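Local coordinates for translocator protein BipD (PDB 3NFT), which is required for invasion of epithelial cells and survival inside host cells, and probably regulates secretion of the type III effectors BipB and BipC, at residues A[92-104]-A[126-138]. Sequence-based numbering, arbitrary orientation.
Sequences QRNLLERLETELL and LVDVIGQGKSDID
Lys134 lies across the neighbouring helix with its chain extended beyond CG, a knob in the hole made by Arg93, Leu96, Glu97 and Glu100. Lys134 NZ donates to Glu100 OE1 at 2.9 Å, on the syn lone pair, closing a salt bridge. Glu100 meets it at about a right angle, its CG anti to the backbone N (chi1 177°) and the rest of its chain straight. Water 2 carries a second, looser link, donating to Val127 O and, weakly, to Glu100 OE1.

The other charged group centres on Arg93. Lys134 CD lies over one face of its guanidinium, offset toward the rim, 4.0 Å from Arg93 CZ. Arg93 NH1 forms a salt bridge to Asp138 OD1 (3.2 Å), which approaches obliquely although the two group planes are only 7° apart, while Arg93 NE makes a weak bond to Glu97 OE2. Water 1 accepts from Arg93 NH1 in the guanidinium plane and donates to Asp138 OD2 and Lys134 O, which should steady the planar group.

Beneath these charges runs the buried apolar seam. Leu96 is the reciprocal knob, among Ile130, Gly133, Lys134 and Ile137; Leu96 CD1 meets Ile137 CD1 tip to tip at 3.6 Å. Gln92 CB packs on Ile137 CD1 at 3.5 Å. Further along, Leu103 CD1 touches Ile130 CD1 at 3.7 Å, and at the seam's outer end Leu104 CD2 reaches Val127 CG2 at 3.6 Å.

Segments 92-103 and 126-138 run antiparallel (172°, axes 10.0 Å apart) as parts of helices 76-103 and 121-160, consistent with the N-terminal region shielding the predicted coiled coil. Helix 244-295 joins both, Phe279 touching Gln92 and Leu96, and Leu286 touching Ile130.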
loop_
_atom_site.group_PDB
_atom_site.type_symbol
_atom_site.label_atom_id
_atom_site.label_comp_id
_atom_site.label_asym_id
_atom_site.label_seq_id
_atom_site.Cartn_x
_atom_site.Cartn_y
_atom_site.Cartn_z
ATOM N N GLN A 92 2.037 -13.047 -15.146
ATOM C CA GLN A 92 2.249 -12.268 -13.940
ATOM C C GLN A 92 0.955 -11.630 -13.454
ATOM O O GLN A 92 0.639 -11.657 -12.258
ATOM C CB GLN A 92 3.280 -11.186 -14.187
ATOM C CG GLN A 92 4.693 -11.643 -14.343
ATOM C CD GLN A 92 5.627 -10.503 -14.726
ATOM O OE1 GLN A 92 5.304 -9.706 -15.608
ATOM N NE2 GLN A 92 6.818 -10.439 -14.078
ATOM N N ARG A 93 0.219 -11.017 -14.379
ATOM C CA ARG A 93 -1.061 -10.388 -14.025
ATOM C C ARG A 93 -2.039 -11.410 -13.456
ATOM O O ARG A 93 -2.738 -11.144 -12.472
ATOM C CB ARG A 93 -1.675 -9.692 -15.246
ATOM C CG ARG A 93 -2.909 -8.853 -14.878
ATOM C CD ARG A 93 -3.451 -8.013 -16.037
ATOM N NE ARG A 93 -4.579 -7.166 -15.599
ATOM C CZ ARG A 93 -4.520 -5.863 -15.303
ATOM N NH1 ARG A 93 -3.387 -5.170 -15.392
ATOM N NH2 ARG A 93 -5.630 -5.231 -14.928
ATOM N N ASN A 94 -2.098 -12.576 -14.093
ATOM C CA ASN A 94 -2.999 -13.646 -13.641
ATOM C C ASN A 94 -2.674 -14.055 -12.205
ATOM O O ASN A 94 -3.580 -14.242 -11.387
ATOM C CB ASN A 94 -2.907 -14.870 -14.551
ATOM C CG ASN A 94 -3.603 -14.692 -15.902
ATOM O OD1 ASN A 94 -3.411 -15.518 -16.800
ATOM N ND2 ASN A 94 -4.402 -13.642 -16.056
ATOM N N LEU A 95 -1.388 -14.188 -11.889
ATOM C CA LEU A 95 -0.989 -14.584 -10.542
ATOM C C LEU A 95 -1.369 -13.492 -9.528
ATOM O O LEU A 95 -1.851 -13.768 -8.446
ATOM C CB LEU A 95 0.506 -14.908 -10.491
ATOM C CG LEU A 95 1.114 -15.299 -9.135
ATOM C CD1 LEU A 95 0.294 -16.374 -8.417
ATOM C CD2 LEU A 95 2.568 -15.761 -9.295
ATOM N N LEU A 96 -1.121 -12.240 -9.868
ATOM C CA LEU A 96 -1.554 -11.145 -8.984
ATOM C C LEU A 96 -3.066 -11.147 -8.760
ATOM O O LEU A 96 -3.533 -10.936 -7.649
ATOM C CB LEU A 96 -1.082 -9.785 -9.524
ATOM C CG LEU A 96 0.420 -9.512 -9.454
ATOM C CD1 LEU A 96 0.761 -8.103 -9.960
ATOM C CD2 LEU A 96 0.987 -9.688 -8.073
ATOM N N GLU A 97 -3.821 -11.395 -9.815
ATOM C CA GLU A 97 -5.288 -11.449 -9.704
ATOM C C GLU A 97 -5.723 -12.555 -8.736
ATOM O O GLU A 97 -6.647 -12.361 -7.936
ATOM C CB GLU A 97 -5.922 -11.624 -11.089
ATOM C CG GLU A 97 -5.845 -10.346 -11.917
ATOM C CD GLU A 97 -6.334 -10.503 -13.357
ATOM O OE1 GLU A 97 -6.689 -11.630 -13.771
ATOM O OE2 GLU A 97 -6.370 -9.482 -14.077
ATOM N N ARG A 98 -5.048 -13.707 -8.788
ATOM C CA ARG A 98 -5.359 -14.807 -7.859
ATOM C C ARG A 98 -5.028 -14.445 -6.426
ATOM O O ARG A 98 -5.791 -14.757 -5.520
ATOM C CB ARG A 98 -4.632 -16.096 -8.260
ATOM C CG ARG A 98 -5.060 -16.585 -9.623
ATOM C CD ARG A 98 -4.745 -18.051 -9.877
ATOM N NE ARG A 98 -3.321 -18.369 -9.893
ATOM C CZ ARG A 98 -2.494 -18.180 -10.931
ATOM N NH1 ARG A 98 -2.909 -17.631 -12.073
ATOM N NH2 ARG A 98 -1.227 -18.531 -10.822
ATOM N N LEU A 99 -3.890 -13.784 -6.225
ATOM C CA LEU A 99 -3.486 -13.324 -4.888
ATOM C C LEU A 99 -4.462 -12.293 -4.334
ATOM O O LEU A 99 -4.824 -12.334 -3.152
ATOM C CB LEU A 99 -2.056 -12.779 -4.917
ATOM C CG LEU A 99 -0.970 -13.835 -5.175
ATOM C CD1 LEU A 99 0.359 -13.196 -5.593
ATOM C CD2 LEU A 99 -0.758 -14.712 -3.924
ATOM N N GLU A 100 -4.915 -11.387 -5.195
ATOM C CA GLU A 100 -5.874 -10.362 -4.811
ATOM C C GLU A 100 -7.186 -11.016 -4.370
ATOM O O GLU A 100 -7.793 -10.629 -3.360
ATOM C CB GLU A 100 -6.104 -9.406 -5.974
ATOM C CG GLU A 100 -7.141 -8.334 -5.694
ATOM C CD GLU A 100 -7.251 -7.314 -6.813
ATOM O OE1 GLU A 100 -6.475 -7.382 -7.799
ATOM O OE2 GLU A 100 -8.150 -6.455 -6.707
ATOM N N THR A 101 -7.618 -12.014 -5.124
ATOM C CA THR A 101 -8.825 -12.761 -4.771
ATOM C C THR A 101 -8.674 -13.454 -3.412
ATOM O O THR A 101 -9.606 -13.431 -2.601
ATOM C CB THR A 101 -9.193 -13.761 -5.875
ATOM O OG1 THR A 101 -9.423 -13.038 -7.090
ATOM C CG2 THR A 101 -10.449 -14.547 -5.510
ATOM N N GLU A 102 -7.503 -14.043 -3.162
ATOM C CA GLU A 102 -7.161 -14.616 -1.850
ATOM C C GLU A 102 -7.292 -13.593 -0.712
ATOM O O GLU A 102 -7.726 -13.948 0.389
ATOM C CB GLU A 102 -5.727 -15.162 -1.859
ATOM C CG GLU A 102 -5.574 -16.640 -2.146
ATOM C CD GLU A 102 -5.039 -17.413 -0.948
ATOM O OE1 GLU A 102 -3.934 -17.984 -1.066
ATOM O OE2 GLU A 102 -5.711 -17.442 0.111
ATOM N N LEU A 103 -6.907 -12.343 -0.984
ATOM C CA LEU A 103 -6.935 -11.251 0.007
ATOM C C LEU A 103 -8.309 -10.613 0.246
ATOM O O LEU A 103 -8.518 -9.965 1.275
ATOM C CB LEU A 103 -5.961 -10.135 -0.406
ATOM C CG LEU A 103 -4.496 -10.338 -0.046
ATOM C CD1 LEU A 103 -3.596 -9.458 -0.929
ATOM C CD2 LEU A 103 -4.271 -10.060 1.449
ATOM N N LEU A 104 -9.233 -10.770 -0.699
ATOM C CA LEU A 104 -10.528 -10.095 -0.612
ATOM C C LEU A 104 -11.830 -10.925 -0.455
ATOM O O LEU A 104 -12.903 -10.379 -0.719
ATOM C CB LEU A 104 -10.688 -9.197 -1.840
ATOM C CG LEU A 104 -9.674 -8.073 -2.016
ATOM C CD1 LEU A 104 -10.076 -7.251 -3.224
ATOM C CD2 LEU A 104 -9.578 -7.196 -0.764
ATOM N N LEU A 126 -2.677 -3.820 0.787
ATOM C CA LEU A 126 -2.022 -4.831 -0.035
ATOM C C LEU A 126 -2.625 -4.874 -1.445
ATOM O O LEU A 126 -1.893 -5.083 -2.406
ATOM C CB LEU A 126 -2.042 -6.211 0.651
ATOM C CG LEU A 126 -1.209 -6.247 1.945
ATOM C CD1 LEU A 126 -1.365 -7.596 2.662
ATOM C CD2 LEU A 126 0.250 -5.970 1.642
ATOM N N VAL A 127 -3.946 -4.673 -1.564
ATOM C CA VAL A 127 -4.589 -4.542 -2.883
ATOM C C VAL A 127 -3.977 -3.378 -3.667
ATOM O O VAL A 127 -3.702 -3.495 -4.869
ATOM C CB VAL A 127 -6.122 -4.382 -2.783
ATOM C CG1 VAL A 127 -6.730 -4.055 -4.163
ATOM C CG2 VAL A 127 -6.730 -5.651 -2.226
ATOM N N ASP A 128 -3.737 -2.258 -2.991
ATOM C CA ASP A 128 -3.088 -1.110 -3.623
ATOM C C ASP A 128 -1.697 -1.449 -4.153
ATOM O O ASP A 128 -1.317 -1.041 -5.248
ATOM C CB ASP A 128 -2.996 0.073 -2.648
ATOM C CG ASP A 128 -4.350 0.706 -2.360
ATOM O OD1 ASP A 128 -5.313 0.469 -3.121
ATOM O OD2 ASP A 128 -4.442 1.449 -1.359
ATOM N N VAL A 129 -0.939 -2.193 -3.356
ATOM C CA VAL A 129 0.391 -2.655 -3.740
ATOM C C VAL A 129 0.283 -3.564 -4.951
ATOM O O VAL A 129 1.089 -3.492 -5.870
ATOM C CB VAL A 129 1.084 -3.400 -2.572
ATOM C CG1 VAL A 129 2.361 -4.081 -3.034
ATOM C CG2 VAL A 129 1.394 -2.424 -1.414
ATOM N N ILE A 130 -0.732 -4.416 -4.956
ATOM C CA ILE A 130 -0.987 -5.269 -6.104
ATOM C C ILE A 130 -1.293 -4.422 -7.333
ATOM O O ILE A 130 -0.796 -4.689 -8.419
ATOM C CB ILE A 130 -2.098 -6.293 -5.820
ATOM C CG1 ILE A 130 -1.587 -7.368 -4.846
ATOM C CG2 ILE A 130 -2.557 -6.973 -7.110
ATOM C CD1 ILE A 130 -2.642 -8.278 -4.315
ATOM N N GLY A 131 -2.098 -3.379 -7.158
ATOM C CA GLY A 131 -2.443 -2.503 -8.277
ATOM C C GLY A 131 -1.228 -1.846 -8.898
ATOM O O GLY A 131 -1.123 -1.761 -10.120
ATOM N N GLN A 132 -0.300 -1.376 -8.066
ATOM C CA GLN A 132 0.973 -0.815 -8.549
ATOM C C GLN A 132 1.768 -1.887 -9.312
ATOM O O GLN A 132 2.343 -1.617 -10.370
ATOM C CB GLN A 132 1.811 -0.280 -7.389
ATOM C CG GLN A 132 3.225 0.202 -7.769
ATOM C CD GLN A 132 3.212 1.428 -8.679
ATOM O OE1 GLN A 132 2.315 2.262 -8.590
ATOM N NE2 GLN A 132 4.205 1.529 -9.567
ATOM N N GLY A 133 1.756 -3.110 -8.782
ATOM C CA GLY A 133 2.411 -4.248 -9.450
ATOM C C GLY A 133 1.874 -4.488 -10.843
ATOM O O GLY A 133 2.642 -4.650 -11.790
ATOM N N LYS A 134 0.550 -4.499 -10.968
ATOM C CA LYS A 134 -0.110 -4.640 -12.261
ATOM C C LYS A 134 0.298 -3.529 -13.242
ATOM O O LYS A 134 0.568 -3.802 -14.411
ATOM C CB LYS A 134 -1.630 -4.648 -12.094
ATOM C CG LYS A 134 -2.216 -5.875 -11.422
ATOM C CD LYS A 134 -3.735 -5.689 -11.353
ATOM C CE LYS A 134 -4.426 -6.683 -10.461
ATOM N NZ LYS A 134 -5.892 -6.392 -10.428
ATOM N N SER A 135 0.339 -2.284 -12.765
ATOM C CA SER A 135 0.783 -1.148 -13.588
ATOM C C SER A 135 2.211 -1.333 -14.096
ATOM O O SER A 135 2.490 -1.147 -15.285
ATOM C CB SER A 135 0.676 0.179 -12.801
ATOM O OG SER A 135 1.144 1.286 -13.578
ATOM N N ASP A 136 3.115 -1.724 -13.212
ATOM C CA ASP A 136 4.518 -1.911 -13.597
ATOM C C ASP A 136 4.679 -3.045 -14.601
ATOM O O ASP A 136 5.454 -2.932 -15.549
ATOM C CB ASP A 136 5.399 -2.161 -12.379
ATOM C CG ASP A 136 5.662 -0.909 -11.573
ATOM O OD1 ASP A 136 5.512 0.205 -12.110
ATOM O OD2 ASP A 136 6.010 -1.038 -10.391
ATOM N N ILE A 137 3.948 -4.140 -14.400
ATOM C CA ILE A 137 3.962 -5.218 -15.385
ATOM C C ILE A 137 3.578 -4.758 -16.761
ATOM O O ILE A 137 4.245 -5.070 -17.752
ATOM C CB ILE A 137 2.971 -6.365 -15.009
ATOM C CG1 ILE A 137 3.503 -7.139 -13.818
ATOM C CG2 ILE A 137 2.684 -7.281 -16.228
ATOM C CD1 ILE A 137 2.371 -7.935 -13.121
ATOM N N ASP A 138 2.461 -4.044 -16.813
ATOM C CA ASP A 138 1.944 -3.534 -18.073
ATOM C C ASP A 138 2.899 -2.554 -18.720
ATOM O O ASP A 138 3.145 -2.619 -19.938
ATOM C CB ASP A 138 0.603 -2.819 -17.829
ATOM C CG ASP A 138 -0.562 -3.771 -17.638
ATOM O OD1 ASP A 138 -1.665 -3.257 -17.322
ATOM O OD2 ASP A 138 -0.418 -5.001 -17.796
HETATM O O HOH W 1 -0.971 -6.066 -15.538
HETATM O O HOH W 2 -5.191 -4.301 -7.287
#